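Local coordinates for glycoside hydrolase family 16 protein (Akkermansia muciniphila, PDB 6T2N) that acts as an endo-acting O-glycanase, probably cleaving internal beta-galactosidic linkages in mucin O-glycans to start their breakdown, at residues A[142-146]-A[310-314]. Numbering follows the deposited sequence.
Sequences NFMFG and QAKQF
Met144 and Ala311 bring the two backbones to within 6.1 Å, CA to CA, where the loop leaving strand 142-143 passes residues 310-314. In the beta-sandwich jelly roll of family 16 glycoside hydrolases this loop links strands of the two sheets, 142-143 in one and 146-153 in the other, and the C-terminal helix and the type I turn from Ala311 to Phe314 lie against it. The contact illustrates how a helical tail can dock on a sandwich through apolar side chains. Phe145 presents its ring edge: CD2 sits 3.6 Å from Ala311 N. Further round the same edge, CE2 meets Phe314 CD2 at 4.0 Å, the two side chains crossing at about a right angle. The faces of the Phe145 ring are occupied too: Met144 CG lies 4.1 Å above its centre, while Gln310 OE1, held by a hydrogen bond from Lys233 N, approaches over the opposite face, its amide plane tilted 56° from the ring. On that side Gln310 CB, off the ring plane, touches Phe145 CE2 at 3.8 Å. Trp231 adds an edge-to-face ring contact, and Gln303 NE2 hydrogen-bonds to Phe145 O. Were Phe145 shortened to an alanine, the ring between Met144 and Gln310 would be gone, which would probably open a gap beside Gln310 and Ala311 and take from Phe314 an aromatic contact. Met144 leaves its backbone with chi1 at -163°, which lays CG over the ring, and bends at chi3 to bring CE 3.9 Å from Phe314 CB and 3.5 Å from Ala311 O.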
loop_
_atom_site.group_PDB
_atom_site.type_symbol
_atom_site.label_atom_id
_atom_site.label_comp_id
_atom_site.label_asym_id
_atom_site.label_seq_id
_atom_site.Cartn_x
_atom_site.Cartn_y
_atom_site.Cartn_z
ATOM N N ASN A 142 6.007 1.532 -11.855
ATOM C CA ASN A 142 5.614 2.860 -11.304
ATOM C C ASN A 142 4.324 3.312 -11.963
ATOM O O ASN A 142 4.160 3.029 -13.119
ATOM C CB ASN A 142 6.645 3.924 -11.606
ATOM C CG ASN A 142 7.980 3.567 -11.025
ATOM O OD1 ASN A 142 8.979 4.123 -11.453
ATOM N ND2 ASN A 142 8.000 2.645 -10.070
ATOM N N PHE A 143 3.450 3.968 -11.222
ATOM C CA PHE A 143 2.162 4.489 -11.736
ATOM C C PHE A 143 2.246 6.004 -11.708
ATOM O O PHE A 143 2.806 6.503 -10.709
ATOM C CB PHE A 143 1.010 3.979 -10.872
ATOM C CG PHE A 143 1.003 2.485 -10.716
ATOM C CD1 PHE A 143 0.420 1.681 -11.681
ATOM C CD2 PHE A 143 1.607 1.885 -9.624
ATOM C CE1 PHE A 143 0.433 0.299 -11.550
ATOM C CE2 PHE A 143 1.628 0.504 -9.503
ATOM C CZ PHE A 143 1.049 -0.282 -10.470
ATOM N N MET A 144 1.765 6.689 -12.753
ATOM C CA MET A 144 1.640 8.191 -12.736
ATOM C C MET A 144 0.392 8.676 -13.459
ATOM O O MET A 144 0.406 8.825 -14.641
ATOM C CB MET A 144 2.839 8.902 -13.348
ATOM C CG MET A 144 2.865 10.342 -12.960
ATOM S SD MET A 144 4.521 11.013 -13.159
ATOM C CE MET A 144 4.130 12.712 -13.587
ATOM N N PHE A 145 -0.635 8.922 -12.690
ATOM C CA PHE A 145 -1.986 9.298 -13.149
ATOM C C PHE A 145 -2.651 7.997 -13.634
ATOM O O PHE A 145 -2.143 7.189 -14.524
ATOM C CB PHE A 145 -1.987 10.483 -14.156
ATOM C CG PHE A 145 -1.202 11.706 -13.724
ATOM C CD1 PHE A 145 -1.226 12.135 -12.404
ATOM C CD2 PHE A 145 -0.403 12.383 -14.621
ATOM C CE1 PHE A 145 -0.436 13.181 -11.986
ATOM C CE2 PHE A 145 0.371 13.450 -14.205
ATOM C CZ PHE A 145 0.340 13.853 -12.890
ATOM N N GLY A 146 -3.825 7.797 -13.073
ATOM C CA GLY A 146 -4.825 6.954 -13.724
ATOM C C GLY A 146 -5.730 6.465 -12.651
ATOM O O GLY A 146 -5.723 7.057 -11.576
ATOM N N GLN A 310 -0.872 13.980 -19.385
ATOM C CA GLN A 310 -0.438 14.840 -18.248
ATOM C C GLN A 310 0.937 14.339 -17.749
ATOM O O GLN A 310 1.769 15.201 -17.389
ATOM C CB GLN A 310 -1.509 14.945 -17.131
ATOM C CG GLN A 310 -2.821 15.750 -17.470
ATOM C CD GLN A 310 -3.831 15.590 -16.244
ATOM O OE1 GLN A 310 -3.521 15.365 -15.072
ATOM N NE2 GLN A 310 -5.073 15.650 -16.525
ATOM N N ALA A 311 1.212 13.023 -17.781
ATOM C CA ALA A 311 2.401 12.358 -17.180
ATOM C C ALA A 311 3.713 12.873 -17.785
ATOM O O ALA A 311 4.656 13.231 -17.049
ATOM C CB ALA A 311 2.279 10.865 -17.405
ATOM N N LYS A 312 3.754 12.852 -19.113
ATOM C CA LYS A 312 4.913 13.237 -19.954
ATOM C C LYS A 312 5.264 14.712 -19.706
ATOM O O LYS A 312 6.395 15.107 -20.062
ATOM C CB LYS A 312 4.575 12.949 -21.427
ATOM C CG LYS A 312 4.314 11.477 -21.776
ATOM C CD LYS A 312 5.568 10.638 -21.984
ATOM C CE LYS A 312 6.257 10.920 -23.307
ATOM N NZ LYS A 312 7.732 10.827 -23.185
ATOM N N GLN A 313 4.355 15.484 -19.090
ATOM C CA GLN A 313 4.506 16.958 -18.915
ATOM C C GLN A 313 4.849 17.336 -17.456
ATOM O O GLN A 313 4.522 18.470 -17.060
ATOM C CB GLN A 313 3.283 17.677 -19.523
ATOM C CG GLN A 313 2.049 17.874 -18.629
ATOM C CD GLN A 313 0.837 18.337 -19.421
ATOM O OE1 GLN A 313 0.876 18.337 -20.649
ATOM N NE2 GLN A 313 -0.263 18.727 -18.741
ATOM N N PHE A 314 5.591 16.501 -16.724
ATOM C CA PHE A 314 6.143 16.845 -15.389
ATOM C C PHE A 314 7.471 16.156 -15.124
ATOM O O PHE A 314 7.522 14.938 -15.296
ATOM C CB PHE A 314 5.222 16.380 -14.273
ATOM C CG PHE A 314 3.928 17.123 -14.230
ATOM C CD1 PHE A 314 3.886 18.413 -13.736
ATOM C CD2 PHE A 314 2.778 16.562 -14.724
ATOM C CE1 PHE A 314 2.703 19.137 -13.736
ATOM C CE2 PHE A 314 1.590 17.264 -14.690
ATOM C CZ PHE A 314 1.548 18.554 -14.205
#